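Local coordinates for protein RNA-dependent RNA Polymerase (Bombyx mori cytoplasmic polyhedrosis virus, PDB 6TZ0) that synthesises RNA on an RNA template, transcribing the double-stranded viral genome into plus strands and probably also making the complementary minus strands, at residues R465-V477 with A488-S500. Residues are numbered along the deposited sequence; the frame is centred on the assembly and turned at random.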
loop_
_atom_site.group_PDB
_atom_site.type_symbol
_atom_site.label_atom_id
_atom_site.label_comp_id
_atom_site.label_asym_id
_atom_site.label_seq_id
_atom_site.Cartn_x
_atom_site.Cartn_y
_atom_site.Cartn_z
ATOM N N ARG A 465 -1.658 1.816 24.801
ATOM C CA ARG A 465 -2.237 1.621 23.478
ATOM C C ARG A 465 -1.309 0.832 22.557
ATOM O O ARG A 465 -1.761 -0.042 21.805
ATOM C CB ARG A 465 -2.570 2.993 22.897
ATOM C CG ARG A 465 -3.065 2.983 21.494
ATOM C CD ARG A 465 -3.641 4.323 21.105
ATOM N NE ARG A 465 -2.700 5.437 21.155
ATOM C CZ ARG A 465 -1.925 5.817 20.145
ATOM N NH1 ARG A 465 -1.122 6.858 20.288
ATOM N NH2 ARG A 465 -1.956 5.165 18.993
ATOM N N ILE A 466 -0.004 1.082 22.654
ATOM C CA ILE A 466 0.973 0.414 21.799
ATOM C C ILE A 466 1.083 -1.066 22.158
ATOM O O ILE A 466 1.099 -1.945 21.282
ATOM C CB ILE A 466 2.330 1.124 21.923
ATOM C CG1 ILE A 466 2.182 2.622 21.631
ATOM C CG2 ILE A 466 3.343 0.486 21.019
ATOM C CD1 ILE A 466 1.670 2.948 20.254
ATOM N N PHE A 467 1.131 -1.366 23.456
ATOM C CA PHE A 467 1.222 -2.757 23.874
ATOM C C PHE A 467 -0.085 -3.490 23.630
ATOM O O PHE A 467 -0.076 -4.697 23.389
ATOM C CB PHE A 467 1.605 -2.854 25.346
ATOM C CG PHE A 467 2.837 -2.089 25.700
ATOM C CD1 PHE A 467 4.053 -2.407 25.133
ATOM C CD2 PHE A 467 2.788 -1.098 26.661
ATOM C CE1 PHE A 467 5.189 -1.709 25.471
ATOM C CE2 PHE A 467 3.918 -0.402 27.009
ATOM C CZ PHE A 467 5.120 -0.710 26.417
ATOM N N LYS A 468 -1.210 -2.777 23.683
ATOM C CA LYS A 468 -2.481 -3.373 23.292
ATOM C C LYS A 468 -2.490 -3.725 21.810
ATOM O O LYS A 468 -3.045 -4.754 21.411
ATOM C CB LYS A 468 -3.619 -2.412 23.630
ATOM C CG LYS A 468 -4.999 -2.948 23.350
ATOM C CD LYS A 468 -6.062 -1.970 23.804
ATOM C CE LYS A 468 -6.116 -0.767 22.882
ATOM N NZ LYS A 468 -7.245 0.144 23.224
ATOM N N SER A 469 -1.860 -2.893 20.979
ATOM C CA SER A 469 -1.772 -3.200 19.555
ATOM C C SER A 469 -0.839 -4.356 19.250
ATOM O O SER A 469 -1.032 -5.035 18.238
ATOM C CB SER A 469 -1.282 -2.003 18.777
ATOM O OG SER A 469 0.075 -1.731 19.073
ATOM N N LEU A 470 0.170 -4.595 20.089
ATOM C CA LEU A 470 1.044 -5.752 19.875
ATOM C C LEU A 470 0.352 -7.099 20.086
ATOM O O LEU A 470 0.966 -8.135 19.814
ATOM C CB LEU A 470 2.264 -5.687 20.788
ATOM C CG LEU A 470 3.322 -4.635 20.482
ATOM C CD1 LEU A 470 4.376 -4.646 21.559
ATOM C CD2 LEU A 470 3.928 -4.907 19.130
ATOM N N LYS A 471 -0.886 -7.113 20.573
ATOM C CA LYS A 471 -1.638 -8.332 20.816
ATOM C C LYS A 471 -2.507 -8.731 19.628
ATOM O O LYS A 471 -2.860 -9.906 19.500
ATOM C CB LYS A 471 -2.502 -8.116 22.057
ATOM C CG LYS A 471 -3.095 -9.335 22.709
ATOM C CD LYS A 471 -3.999 -8.880 23.838
ATOM C CE LYS A 471 -3.187 -8.232 24.948
ATOM N NZ LYS A 471 -4.015 -7.842 26.115
ATOM N N ALA A 472 -2.861 -7.786 18.759
ATOM C CA ALA A 472 -3.759 -7.903 17.620
ATOM C C ALA A 472 -3.032 -8.455 16.398
ATOM O O ALA A 472 -1.852 -8.164 16.186
ATOM C CB ALA A 472 -4.359 -6.542 17.282
ATOM N N PRO A 473 -3.702 -9.251 15.568
ATOM C CA PRO A 473 -3.044 -9.808 14.384
ATOM C C PRO A 473 -3.041 -8.834 13.216
ATOM O O PRO A 473 -3.826 -7.888 13.152
ATOM C CB PRO A 473 -3.896 -11.038 14.061
ATOM C CG PRO A 473 -5.243 -10.670 14.537
ATOM C CD PRO A 473 -5.042 -9.832 15.766
ATOM N N ILE A 474 -2.141 -9.097 12.274
ATOM C CA ILE A 474 -1.999 -8.294 11.066
ATOM C C ILE A 474 -2.815 -8.951 9.962
ATOM O O ILE A 474 -2.603 -10.123 9.636
ATOM C CB ILE A 474 -0.526 -8.144 10.661
ATOM C CG1 ILE A 474 0.240 -7.369 11.733
ATOM C CG2 ILE A 474 -0.412 -7.453 9.320
ATOM C CD1 ILE A 474 1.728 -7.367 11.539
ATOM N N LYS A 475 -3.746 -8.199 9.386
ATOM C CA LYS A 475 -4.698 -8.764 8.446
ATOM C C LYS A 475 -4.079 -8.915 7.062
ATOM O O LYS A 475 -3.089 -8.270 6.720
ATOM C CB LYS A 475 -5.947 -7.891 8.364
ATOM C CG LYS A 475 -6.644 -7.707 9.694
ATOM C CD LYS A 475 -7.143 -9.020 10.249
ATOM C CE LYS A 475 -8.332 -9.527 9.460
ATOM N NZ LYS A 475 -8.886 -10.780 10.039
ATOM N N LEU A 476 -4.684 -9.785 6.264
ATOM C CA LEU A 476 -4.237 -10.075 4.912
ATOM C C LEU A 476 -5.383 -9.813 3.946
ATOM O O LEU A 476 -6.521 -10.222 4.196
ATOM C CB LEU A 476 -3.756 -11.527 4.809
ATOM C CG LEU A 476 -2.995 -12.041 3.589
ATOM C CD1 LEU A 476 -2.034 -13.112 4.041
ATOM C CD2 LEU A 476 -3.919 -12.616 2.528
ATOM N N VAL A 477 -5.088 -9.136 2.845
ATOM C CA VAL A 477 -6.078 -8.875 1.806
ATOM C C VAL A 477 -5.391 -8.995 0.449
ATOM O O VAL A 477 -4.246 -8.572 0.273
ATOM C CB VAL A 477 -6.777 -7.509 2.027
ATOM C CG1 VAL A 477 -5.784 -6.355 2.067
ATOM C CG2 VAL A 477 -7.858 -7.257 0.983
ATOM N N ALA A 488 -0.691 -10.840 -2.198
ATOM C CA ALA A 488 -1.378 -10.554 -0.941
ATOM C C ALA A 488 -0.732 -9.385 -0.200
ATOM O O ALA A 488 0.447 -9.437 0.159
ATOM C CB ALA A 488 -1.368 -11.797 -0.055
ATOM N N ILE A 489 -1.515 -8.336 0.048
ATOM C CA ILE A 489 -1.038 -7.130 0.717
ATOM C C ILE A 489 -1.594 -7.104 2.141
ATOM O O ILE A 489 -2.693 -7.604 2.403
ATOM C CB ILE A 489 -1.412 -5.865 -0.095
ATOM C CG1 ILE A 489 -0.627 -4.650 0.380
ATOM C CG2 ILE A 489 -2.900 -5.570 -0.099
ATOM C CD1 ILE A 489 0.822 -4.776 0.093
ATOM N N SER A 490 -0.812 -6.573 3.075
ATOM C CA SER A 490 -1.188 -6.632 4.479
ATOM C C SER A 490 -1.950 -5.387 4.903
ATOM O O SER A 490 -1.817 -4.315 4.313
ATOM C CB SER A 490 0.037 -6.787 5.374
ATOM O OG SER A 490 0.816 -5.609 5.369
ATOM N N GLY A 491 -2.756 -5.550 5.944
ATOM C CA GLY A 491 -3.473 -4.444 6.535
ATOM C C GLY A 491 -3.374 -4.508 8.041
ATOM O O GLY A 491 -3.516 -5.578 8.632
ATOM N N LEU A 492 -3.124 -3.373 8.673
ATOM C CA LEU A 492 -2.901 -3.318 10.105
ATOM C C LEU A 492 -3.568 -2.083 10.686
ATOM O O LEU A 492 -3.848 -1.115 9.980
ATOM C CB LEU A 492 -1.398 -3.378 10.408
ATOM C CG LEU A 492 -0.453 -2.604 9.482
ATOM C CD1 LEU A 492 -0.282 -1.168 9.862
ATOM C CD2 LEU A 492 0.894 -3.292 9.436
ATOM N N ASP A 493 -3.836 -2.139 11.990
ATOM C CA ASP A 493 -4.630 -1.126 12.668
ATOM C C ASP A 493 -3.845 0.174 12.814
ATOM O O ASP A 493 -2.673 0.266 12.446
ATOM C CB ASP A 493 -5.108 -1.648 14.020
ATOM C CG ASP A 493 -3.973 -2.140 14.898
ATOM O OD1 ASP A 493 -2.823 -2.216 14.423
ATOM O OD2 ASP A 493 -4.231 -2.451 16.079
ATOM N N ASN A 494 -4.501 1.194 13.380
ATOM C CA ASN A 494 -3.907 2.524 13.452
ATOM C C ASN A 494 -2.689 2.601 14.356
ATOM O O ASN A 494 -1.867 3.503 14.182
ATOM C CB ASN A 494 -4.917 3.560 13.930
ATOM C CG ASN A 494 -5.856 3.986 12.853
ATOM O OD1 ASN A 494 -5.528 3.911 11.676
ATOM N ND2 ASN A 494 -6.981 4.549 13.241
ATOM N N ASP A 495 -2.528 1.676 15.290
ATOM C CA ASP A 495 -1.422 1.804 16.223
ATOM C C ASP A 495 -0.163 1.097 15.741
ATOM O O ASP A 495 0.943 1.618 15.937
ATOM C CB ASP A 495 -1.851 1.276 17.581
ATOM C CG ASP A 495 -3.052 2.003 18.122
ATOM O OD1 ASP A 495 -3.188 3.214 17.851
ATOM O OD2 ASP A 495 -3.884 1.351 18.787
ATOM N N ARG A 496 -0.299 -0.062 15.090
ATOM C CA ARG A 496 0.826 -0.604 14.338
ATOM C C ARG A 496 1.199 0.293 13.172
ATOM O O ARG A 496 2.369 0.346 12.788
ATOM C CB ARG A 496 0.520 -2.002 13.817
ATOM C CG ARG A 496 0.532 -3.091 14.844
ATOM C CD ARG A 496 0.302 -4.404 14.133
ATOM N NE ARG A 496 0.212 -5.551 15.026
ATOM C CZ ARG A 496 1.255 -6.280 15.399
ATOM N NH1 ARG A 496 2.470 -5.973 14.968
ATOM N NH2 ARG A 496 1.082 -7.317 16.205
ATOM N N LEU A 497 0.223 0.996 12.597
ATOM C CA LEU A 497 0.539 1.994 11.585
ATOM C C LEU A 497 1.240 3.188 12.211
ATOM O O LEU A 497 2.065 3.842 11.570
ATOM C CB LEU A 497 -0.740 2.422 10.870
ATOM C CG LEU A 497 -0.590 3.270 9.612
ATOM C CD1 LEU A 497 0.103 2.472 8.538
ATOM C CD2 LEU A 497 -1.926 3.775 9.126
ATOM N N PHE A 498 0.926 3.479 13.471
ATOM C CA PHE A 498 1.544 4.594 14.170
ATOM C C PHE A 498 2.981 4.290 14.555
ATOM O O PHE A 498 3.803 5.208 14.627
ATOM C CB PHE A 498 0.717 4.934 15.406
ATOM C CG PHE A 498 1.215 6.119 16.167
ATOM C CD1 PHE A 498 0.968 7.399 15.712
ATOM C CD2 PHE A 498 1.929 5.953 17.342
ATOM C CE1 PHE A 498 1.415 8.491 16.408
ATOM C CE2 PHE A 498 2.383 7.044 18.042
ATOM C CZ PHE A 498 2.125 8.314 17.574
ATOM N N LEU A 499 3.303 3.022 14.822
ATOM C CA LEU A 499 4.682 2.674 15.156
ATOM C C LEU A 499 5.613 2.825 13.962
ATOM O O LEU A 499 6.799 3.122 14.130
ATOM C CB LEU A 499 4.765 1.254 15.702
ATOM C CG LEU A 499 4.272 1.070 17.127
ATOM C CD1 LEU A 499 4.355 -0.394 17.506
ATOM C CD2 LEU A 499 5.112 1.926 18.054
ATOM N N SER A 500 5.103 2.626 12.756
ATOM C CA SER A 500 5.922 2.773 11.566
ATOM C C SER A 500 5.883 4.176 10.982
ATOM O O SER A 500 6.318 4.363 9.844
ATOM C CB SER A 500 5.473 1.768 10.510
ATOM O OG SER A 500 4.152 2.036 10.087
#
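Arg496 and Ile474 meet where the hairpin of strands 474-477 and 489-491 gives way to its flanking helices. The arginine, extended from CG to NE, carries its guanidinium across Ile474 at about a right angle, CG1 resting over one face. From there NH2 donates to Ala472 O (3.1 Å), almost in line with the carbonyl, and so ties helix 494-499 to the last residue of the type I turn Ser469 to Ala472. The hairpin itself is zipped by two antiparallel hydrogen-bonded pairs, Lys475 with Gly491 and Val477 with Ile489. Beside the latter, Val477 CG1 and Ile489 CG2 lie alongside each other (3.7 Å).

Between helices 465-469 and 494-499, Arg465 NH2 forms a salt bridge to Asp495 OD1 (2.6 Å); the oxygen lies in the guanidinium plane, yet the donor sits 52° out of the carboxylate plane. A bend at chi3 (61°) turns the arginine tip there, and Tyr460 O and Glu459 O hold NH1 and NE. One residue on, Ile466 CG2 packs on Leu499 CD2 (3.7 Å).

Further out, Asp493 caps helix 494-499 through a weak bond from Arg496 N, and strand 620-624 extends the sheet beyond 474-477. The side chain of Ile489 lies about 6 Å from that of Asp552, a UTP-binding residue, consistent with a hairpin beside the nucleotide site. The chemistry implies a division of labour: backbone pairing sets the strand register, while one arginine links the two helices through a carboxylate and the other ties the second helix to the turn through a carbonyl.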